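Local coordinates for protein putative agmatine deiminase (PDB 2EWO) that probably hydrolyses agmatine to N-carbamoylputrescine and ammonia, acting as an agmatine iminohydrolase, at residues K23-M29 against I362-A368; I98-P103 against V140-C145. All blocks are in the same frame, centred on the assembly; numbering follows the deposited sequence.

Interaction 1 of 2, residues K23-M29 against I362-A368; sequences KQKQIWM and ITQQQPA
Residues 26-29 and 364-367 form an antiparallel strand pair at one border of a four-stranded mixed sheet, interrupted by a classic beta bulge in which Lys25 and Gln26 both face Gln366. Gln366 N donates an almost straight bond to Gln26 O (3.0 Å, 175°), and Trp28 N does the same to Gln364 O (2.6 Å). The return bond from Gln364 N to Trp28 O is weak. At the bulge Lys25 N makes only a weak bond to Gln366 O, and beyond it Ala368 N reaches Lys23 O at 3.3 Å.

Trp28, Gln26, Gln364 and Gln366 share one face. Gln366 runs out extended beside the Trp28 indole, since a chi1 of 169° carries CG away from the backbone nitrogen; its CB is 3.8 Å from Trp28 NE1 and near the ring plane at the edge, and amide and ring are tilted 29° apart. The extended Gln26 side chain crosses that of Gln366. Gln364 folds over along its own strand to the next residue, and its NE2 donates to Gln365 O at 3.1 Å.

Ile27 and Gln365 lie on the other face. Ile27 CG1 rests against Gln365 CB at 3.7 Å, while its CG2 meets Thr363 CB at 3.9 Å; Leu312, Val314 and Ile56 of helix 43-57 also pack on Ile27. The bent Gln365 chain leaves the Ile27 strand and gives OE1 to a hydrogen bond from Arg99. Thr363 OG1 is bonded to Ile359 O.

The two faces thus differ in chemistry: on one the Gln366 side chain runs along the indole edge, and the Ile27 face combines aliphatic packing with a Gln365 amide held by Arg99, while two nearly straight main-chain bonds set the pairing of Gln26 with Gln366 and of Trp28 with Gln364.

Interaction 2 of 2, residues I98-P103 against V140-C145; sequences IRDCGP and VARKVC
Pro103 presents the CD-CG bond of its ring to Val144, the two side chains crossing at a slant, with Pro103 CD 3.3 Å from Val144 CG1. Val144 brings that methyl forward because CG1 sits between its backbone N and carbonyl carbon (chi1 58°). One helical turn links it to Val140, whose two methyls serve different neighbours: CG1 meets the tip of Ile98, CD1, at 4.1 Å with the side chains at about right angles, and CG2 lies 4.2 Å from Cys101 SG. Between the valines, the Ala141 methyl lies alongside the loop backbone, CB standing 3.7 Å from Gly102 C. At the far end Cys145 SG meets the proline ring at Pro103 CB, 3.9 Å away and on the same side of the ring plane as Val144 CG1. The contact is therefore apolar, made by one flank of the helix on a loop turn that the weak Gly102 N to Ile98 O bond helps close.

Beneath helix 137-146, Ala141 and Cys145 also lean on strand 113-119. Ile98 and Val144 both reach Trp28 of strand 24-29, and on another side of the helix Lys143 forms a salt bridge to Glu90 of a second subunit.

Overall arrangement
From the N terminus, strand 24-29 comes first, but interaction 1 closes only when strand 364-367 returns, after more than 330 residues, to border the sheet that also holds strands 62-66 and 86-90. Interaction 2 is nested inside this long loop, closing a much shorter one between the turn after strand 86-90 and helix 137-146, with strands 104-107 and 113-119 of the other four-stranded sheet in between. Their centres lie about 11 Å apart and they touch. Segment 98-103 serves both: it packs on the helix, while its Arg99 turns to the C-terminal part of the chain and also donates to His360 O, just ahead of the last strand.

Interaction 1 of 2, residues K23-M29 against I362-A368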
ATOM      1  N   LYS A  23      15.364  30.111  19.381  1.00 10.02           N
ATOM      2  CA  LYS A  23      16.023  28.822  19.578  1.00 10.02           C
ATOM      3  C   LYS A  23      15.079  27.663  19.298  1.00 10.41           C
ATOM      4  O   LYS A  23      13.903  27.668  19.693  1.00 10.02           O
ATOM      5  CB  LYS A  23      16.587  28.706  20.995  1.00 21.60           C
ATOM      6  CG  LYS A  23      17.368  27.412  21.259  1.00 21.54           C
ATOM      7  CD  LYS A  23      17.852  27.345  22.720  1.00 20.90           C
ATOM      8  CE  LYS A  23      18.486  26.008  23.091  1.00 19.35           C
ATOM      9  NZ  LYS A  23      18.799  25.950  24.552  1.00 18.42           N
ATOM     10  N   GLN A  24      15.619  26.659  18.620  1.00 10.49           N
ATOM     11  CA  GLN A  24      14.831  25.507  18.237  1.00 10.02           C
ATOM     12  C   GLN A  24      15.541  24.179  18.418  1.00 10.12           C
ATOM     13  O   GLN A  24      16.734  24.076  18.178  1.00 11.22           O
ATOM     14  CB  GLN A  24      14.391  25.667  16.783  1.00 10.00           C
ATOM     15  CG  GLN A  24      15.513  25.895  15.802  1.00 10.00           C
ATOM     16  CD  GLN A  24      15.001  26.342  14.453  1.00 10.00           C
ATOM     17  OE1 GLN A  24      14.334  27.376  14.334  1.00 10.00           O
ATOM     18  NE2 GLN A  24      15.306  25.567  13.425  1.00 10.00           N
ATOM     19  N   LYS A  25      14.783  23.163  18.828  1.00 11.35           N
ATOM     20  CA  LYS A  25      15.304  21.823  19.060  1.00 10.10           C
ATOM     21  C   LYS A  25      15.715  21.046  17.816  1.00 10.00           C
ATOM     22  O   LYS A  25      16.719  20.340  17.846  1.00 10.00           O
ATOM     23  CB  LYS A  25      14.286  21.001  19.846  1.00 33.04           C
ATOM     24  CG  LYS A  25      14.666  19.533  19.984  1.00 34.50           C
ATOM     25  CD  LYS A  25      13.718  18.821  20.921  1.00 36.38           C
ATOM     26  CE  LYS A  25      14.069  17.360  21.088  1.00 37.18           C
ATOM     27  NZ  LYS A  25      13.322  16.787  22.252  1.00 38.87           N
ATOM     28  N   GLN A  26      14.950  21.156  16.731  1.00 10.00           N
ATOM     29  CA  GLN A  26      15.270  20.428  15.500  1.00 10.00           C
ATOM     30  C   GLN A  26      14.410  20.880  14.346  1.00 10.00           C
ATOM     31  O   GLN A  26      13.641  21.832  14.462  1.00 10.00           O
ATOM     32  CB  GLN A  26      15.037  18.935  15.697  1.00 24.35           C
ATOM     33  CG  GLN A  26      13.644  18.630  16.232  1.00 25.00           C
ATOM     34  CD  GLN A  26      13.359  17.152  16.359  1.00 24.61           C
ATOM     35  OE1 GLN A  26      12.517  16.743  17.165  1.00 24.92           O
ATOM     36  NE2 GLN A  26      14.048  16.338  15.557  1.00 21.79           N
ATOM     37  N   ILE A  27      14.545  20.176  13.231  1.00 10.00           N
ATOM     38  CA  ILE A  27      13.758  20.486  12.055  1.00 10.00           C
ATOM     39  C   ILE A  27      13.132  19.255  11.437  1.00 10.00           C
ATOM     40  O   ILE A  27      13.764  18.209  11.318  1.00 10.00           O
ATOM     41  CB  ILE A  27      14.591  21.191  10.987  1.00 10.00           C
ATOM     42  CG1 ILE A  27      14.803  22.645  11.398  1.00 10.00           C
ATOM     43  CG2 ILE A  27      13.886  21.119   9.629  1.00 10.00           C
ATOM     44  CD1 ILE A  27      15.710  23.396  10.461  1.00 10.00           C
ATOM     45  N   TRP A  28      11.875  19.408  11.038  1.00 10.00           N
ATOM     46  CA  TRP A  28      11.118  18.338  10.415  1.00 10.00           C
ATOM     47  C   TRP A  28      11.011  18.558   8.916  1.00 10.00           C
ATOM     48  O   TRP A  28      10.824  19.689   8.466  1.00 10.00           O
ATOM     49  CB  TRP A  28       9.701  18.286  10.994  1.00 10.00           C
ATOM     50  CG  TRP A  28       9.640  17.967  12.462  1.00 10.00           C
ATOM     51  CD1 TRP A  28       9.730  18.848  13.511  1.00 10.00           C
ATOM     52  CD2 TRP A  28       9.475  16.670  13.044  1.00 10.00           C
ATOM     53  NE1 TRP A  28       9.628  18.178  14.707  1.00 10.00           N
ATOM     54  CE2 TRP A  28       9.473  16.842  14.449  1.00 10.00           C
ATOM     55  CE3 TRP A  28       9.327  15.378  12.516  1.00 10.00           C
ATOM     56  CZ2 TRP A  28       9.334  15.777  15.326  1.00 10.00           C
ATOM     57  CZ3 TRP A  28       9.187  14.321  13.391  1.00 10.00           C
ATOM     58  CH2 TRP A  28       9.192  14.528  14.782  1.00 10.00           C
HETATM   59  N   MSE A  29      11.137  17.472   8.154  1.00 10.00           N
HETATM   60  CA  MSE A  29      10.991  17.514   6.701  1.00 10.00           C
HETATM   61  C   MSE A  29      10.588  16.147   6.116  1.00 10.00           C
HETATM   62  O   MSE A  29      11.047  15.096   6.570  1.00 10.00           O
HETATM   63  CB  MSE A  29      12.261  18.063   6.029  1.00 41.21           C
HETATM   64  CG  MSE A  29      13.589  17.360   6.339  1.00 48.41           C
HETATM   65 SE   MSE A  29      15.149  18.193   5.399  1.00 57.95          SE
HETATM   66  CE  MSE A  29      14.889  17.428   3.615  1.00 52.91           C
ATOM     67  N   ILE A 362       9.667  23.104   2.409  1.00 10.00           N
ATOM     68  CA  ILE A 362       9.888  21.657   2.672  1.00 10.00           C
ATOM     69  C   ILE A 362      10.432  21.357   4.081  1.00 10.00           C
ATOM     70  O   ILE A 362      10.828  20.221   4.385  1.00 10.00           O
ATOM     71  CB  ILE A 362      10.892  21.059   1.683  1.00 10.35           C
ATOM     72  CG1 ILE A 362      12.308  21.609   1.854  1.00 10.00           C
ATOM     73  CG2 ILE A 362      10.518  21.313   0.223  1.00 11.05           C
ATOM     74  CD1 ILE A 362      13.345  20.863   1.010  1.00 10.00           C
ATOM     75  N   THR A 363      10.455  22.356   4.939  1.00 10.00           N
ATOM     76  CA  THR A 363      10.922  22.165   6.326  1.00 10.00           C
ATOM     77  C   THR A 363       9.900  22.719   7.308  1.00 10.00           C
ATOM     78  O   THR A 363       8.937  23.388   6.918  1.00 10.00           O
ATOM     79  CB  THR A 363      12.253  22.877   6.573  1.00 10.07           C
ATOM     80  OG1 THR A 363      12.117  24.265   6.318  1.00 10.07           O
ATOM     81  CG2 THR A 363      13.388  22.351   5.694  1.00 10.07           C
ATOM     82  N   GLN A 364      10.157  22.410   8.553  1.00 10.00           N
ATOM     83  CA  GLN A 364       9.319  22.829   9.676  1.00 10.00           C
ATOM     84  C   GLN A 364      10.112  22.616  10.955  1.00 10.00           C
ATOM     85  O   GLN A 364      10.412  21.479  11.337  1.00 10.00           O
ATOM     86  CB  GLN A 364       8.041  21.988   9.698  1.00 16.06           C
ATOM     87  CG  GLN A 364       7.162  22.266  10.916  1.00 15.52           C
ATOM     88  CD  GLN A 364       6.666  23.710  10.972  1.00 14.98           C
ATOM     89  OE1 GLN A 364       5.998  24.166  10.044  1.00 16.35           O
ATOM     90  NE2 GLN A 364       6.954  24.465  12.013  1.00 15.73           N
ATOM     91  N   GLN A 365      10.449  23.712  11.595  1.00 10.00           N
ATOM     92  CA  GLN A 365      11.263  23.657  12.810  1.00 10.00           C
ATOM     93  C   GLN A 365      10.386  23.645  14.063  1.00 10.00           C
ATOM     94  O   GLN A 365       9.288  24.225  14.085  1.00 10.00           O
ATOM     95  CB  GLN A 365      12.226  24.844  12.845  1.00 10.00           C
ATOM     96  CG  GLN A 365      11.632  26.095  13.485  1.00 10.00           C
ATOM     97  CD  GLN A 365      10.477  26.692  12.679  1.00 10.00           C
ATOM     98  OE1 GLN A 365      10.339  26.403  11.493  1.00 10.00           O
ATOM     99  NE2 GLN A 365       9.628  27.515  13.263  1.00 10.00           N
ATOM    100  N   GLN A 366      10.936  22.962  15.051  1.00 10.00           N
ATOM    101  CA  GLN A 366      10.326  22.782  16.374  1.00 10.00           C
ATOM    102  C   GLN A 366      11.122  23.596  17.405  1.00 10.82           C
ATOM    103  O   GLN A 366      12.316  23.338  17.632  1.00 10.69           O
ATOM    104  CB  GLN A 366      10.348  21.291  16.727  1.00 12.39           C
ATOM    105  CG  GLN A 366       9.982  20.997  18.180  1.00 12.47           C
ATOM    106  CD  GLN A 366      10.376  19.580  18.610  1.00 12.01           C
ATOM    107  OE1 GLN A 366      10.203  19.219  19.773  1.00 12.10           O
ATOM    108  NE2 GLN A 366      10.907  18.748  17.734  1.00 10.52           N
ATOM    109  N   PRO A 367      10.514  24.612  18.049  1.00 10.20           N
ATOM    110  CA  PRO A 367      11.205  25.435  19.049  1.00 10.20           C
ATOM    111  C   PRO A 367      11.590  24.626  20.274  1.00 10.20           C
ATOM    112  O   PRO A 367      10.708  23.920  20.847  1.00 11.03           O
ATOM    113  CB  PRO A 367      10.174  26.461  19.452  1.00 10.00           C
ATOM    114  CG  PRO A 367       8.892  26.164  18.689  1.00 10.00           C
ATOM    115  CD  PRO A 367       9.117  24.978  17.800  1.00 10.00           C
ATOM    116  N   ALA A 368      12.857  24.733  20.679  1.00 10.00           N
ATOM    117  CA  ALA A 368      13.376  24.016  21.879  1.00 10.00           C
ATOM    118  C   ALA A 368      12.611  24.476  23.127  1.00 10.00           C
ATOM    119  O   ALA A 368      11.820  25.429  23.076  1.00 10.00           O
ATOM    120  CB  ALA A 368      14.863  24.303  22.069  1.00 60.00           C
TER

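Interaction 2 of 2, residues I98-P103 against V140-C145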
ATOM      1  N   ILE A  98       6.076  19.551   4.436  1.00 10.00           N
ATOM      2  CA  ILE A  98       5.918  19.665   5.877  1.00 10.00           C
ATOM      3  C   ILE A  98       5.640  21.098   6.337  1.00 10.23           C
ATOM      4  O   ILE A  98       5.057  21.314   7.400  1.00 11.76           O
ATOM      5  CB  ILE A  98       7.181  19.139   6.604  1.00 25.52           C
ATOM      6  CG1 ILE A  98       7.006  19.248   8.121  1.00 24.99           C
ATOM      7  CG2 ILE A  98       8.411  19.905   6.136  1.00 24.96           C
ATOM      8  CD1 ILE A  98       6.040  18.242   8.689  1.00 26.17           C
ATOM      9  N   ARG A  99       6.060  22.078   5.546  1.00 10.10           N
ATOM     10  CA  ARG A  99       5.851  23.479   5.899  1.00 10.00           C
ATOM     11  C   ARG A  99       4.384  23.818   5.978  1.00 10.03           C
ATOM     12  O   ARG A  99       3.970  24.586   6.831  1.00 10.00           O
ATOM     13  CB  ARG A  99       6.491  24.397   4.863  1.00 11.57           C
ATOM     14  CG  ARG A  99       6.311  25.880   5.165  1.00 10.31           C
ATOM     15  CD  ARG A  99       7.596  26.500   5.697  1.00 10.31           C
ATOM     16  NE  ARG A  99       7.698  26.576   7.153  1.00 10.31           N
ATOM     17  CZ  ARG A  99       8.833  26.384   7.824  1.00 10.31           C
ATOM     18  NH1 ARG A  99       9.951  26.093   7.174  1.00 10.31           N
ATOM     19  NH2 ARG A  99       8.869  26.511   9.142  1.00 10.31           N
ATOM     20  N   ASP A 100       3.597  23.247   5.080  1.00 10.00           N
ATOM     21  CA  ASP A 100       2.175  23.545   5.052  1.00 10.34           C
ATOM     22  C   ASP A 100       1.319  22.608   5.877  1.00 10.00           C
ATOM     23  O   ASP A 100       0.694  23.030   6.844  1.00 10.62           O
ATOM     24  CB  ASP A 100       1.696  23.538   3.618  1.00 12.83           C
ATOM     25  CG  ASP A 100       2.476  24.485   2.771  1.00 15.14           C
ATOM     26  OD1 ASP A 100       2.415  25.693   3.080  1.00 16.48           O
ATOM     27  OD2 ASP A 100       3.152  24.026   1.819  1.00 17.03           O
ATOM     28  N   CYS A 101       1.278  21.344   5.482  1.00 14.44           N
ATOM     29  CA  CYS A 101       0.486  20.370   6.192  1.00 11.00           C
ATOM     30  C   CYS A 101       0.972  20.180   7.620  1.00 11.00           C
ATOM     31  O   CYS A 101       0.163  19.982   8.518  1.00 11.44           O
ATOM     32  CB  CYS A 101       0.482  19.039   5.429  1.00 14.13           C
ATOM     33  SG  CYS A 101       2.095  18.247   5.092  1.00 12.74           S
ATOM     34  N   GLY A 102       2.282  20.275   7.833  1.00 10.07           N
ATOM     35  CA  GLY A 102       2.863  20.102   9.169  1.00 10.07           C
ATOM     36  C   GLY A 102       2.268  20.890  10.330  1.00 10.07           C
ATOM     37  O   GLY A 102       1.419  21.752  10.126  1.00 10.07           O
ATOM     38  N   PRO A 103       2.689  20.611  11.573  1.00 10.00           N
ATOM     39  CA  PRO A 103       2.179  21.309  12.752  1.00 10.00           C
ATOM     40  C   PRO A 103       2.881  22.642  12.948  1.00 10.00           C
ATOM     41  O   PRO A 103       4.062  22.787  12.635  1.00 10.00           O
ATOM     42  CB  PRO A 103       2.499  20.341  13.876  1.00 10.00           C
ATOM     43  CG  PRO A 103       3.839  19.867  13.481  1.00 10.00           C
ATOM     44  CD  PRO A 103       3.672  19.593  11.971  1.00 10.00           C
ATOM     45  N   VAL A 140      -0.204  14.036   8.620  1.00 10.83           N
ATOM     46  CA  VAL A 140       1.146  14.407   8.992  1.00 10.00           C
ATOM     47  C   VAL A 140       1.240  15.281  10.241  1.00 10.00           C
ATOM     48  O   VAL A 140       2.030  14.974  11.141  1.00 10.00           O
ATOM     49  CB  VAL A 140       1.851  15.125   7.835  1.00 10.00           C
ATOM     50  CG1 VAL A 140       3.324  15.270   8.148  1.00 10.00           C
ATOM     51  CG2 VAL A 140       1.654  14.349   6.537  1.00 10.00           C
ATOM     52  N   ALA A 141       0.450  16.357  10.317  1.00 10.00           N
ATOM     53  CA  ALA A 141       0.515  17.242  11.497  1.00 10.00           C
ATOM     54  C   ALA A 141       0.186  16.526  12.807  1.00 10.00           C
ATOM     55  O   ALA A 141       0.924  16.651  13.787  1.00 10.00           O
ATOM     56  CB  ALA A 141      -0.393  18.445  11.320  1.00 10.00           C
ATOM     57  N   ARG A 142      -0.904  15.762  12.816  0.65 10.00           N
ATOM     58  CA  ARG A 142      -1.313  15.025  14.008  0.65 10.00           C
ATOM     59  C   ARG A 142      -0.268  13.967  14.350  0.65 10.00           C
ATOM     60  O   ARG A 142       0.126  13.825  15.505  0.65 10.00           O
ATOM     61  CB  ARG A 142      -2.661  14.344  13.764  0.65 10.00           C
ATOM     62  CG  ARG A 142      -3.251  13.633  14.971  0.65 10.00           C
ATOM     63  CD  ARG A 142      -3.911  14.621  15.907  0.65 10.00           C
ATOM     64  NE  ARG A 142      -4.366  14.024  17.162  0.65 11.54           N
ATOM     65  CZ  ARG A 142      -3.588  13.799  18.221  0.65 13.32           C
ATOM     66  NH1 ARG A 142      -2.302  14.115  18.189  0.65 13.95           N
ATOM     67  NH2 ARG A 142      -4.105  13.282  19.328  0.65 14.32           N
ATOM     68  N   LYS A 143       0.178  13.232  13.335  1.00 10.31           N
ATOM     69  CA  LYS A 143       1.175  12.175  13.521  1.00 11.13           C
ATOM     70  C   LYS A 143       2.485  12.669  14.147  1.00 13.42           C
ATOM     71  O   LYS A 143       3.044  12.038  15.048  1.00 12.93           O
ATOM     72  CB  LYS A 143       1.508  11.499  12.185  1.00 10.27           C
ATOM     73  CG  LYS A 143       0.492  10.498  11.637  1.00 10.27           C
ATOM     74  CD  LYS A 143       1.040   9.883  10.332  1.00 10.27           C
ATOM     75  CE  LYS A 143       0.017   9.053   9.550  1.00 10.27           C
ATOM     76  NZ  LYS A 143       0.525   8.623   8.206  1.00 10.27           N
ATOM     77  N   VAL A 144       2.988  13.791  13.655  1.00 10.00           N
ATOM     78  CA  VAL A 144       4.226  14.333  14.180  1.00 10.00           C
ATOM     79  C   VAL A 144       4.050  14.871  15.613  1.00 10.00           C
ATOM     80  O   VAL A 144       4.994  14.870  16.397  1.00 10.00           O
ATOM     81  CB  VAL A 144       4.773  15.416  13.228  1.00 14.48           C
ATOM     82  CG1 VAL A 144       3.740  16.488  13.062  1.00 17.70           C
ATOM     83  CG2 VAL A 144       6.074  15.988  13.761  1.00 15.36           C
ATOM     84  N   CYS A 145       2.857  15.327  15.969  1.00 21.77           N
ATOM     85  CA  CYS A 145       2.669  15.785  17.336  1.00 23.08           C
ATOM     86  C   CYS A 145       2.592  14.572  18.252  1.00 25.32           C
ATOM     87  O   CYS A 145       2.761  14.699  19.456  1.00 26.64           O
ATOM     88  CB  CYS A 145       1.370  16.570  17.512  1.00 10.00           C
ATOM     89  SG  CYS A 145       1.382  18.256  16.922  1.00 10.00           S
TER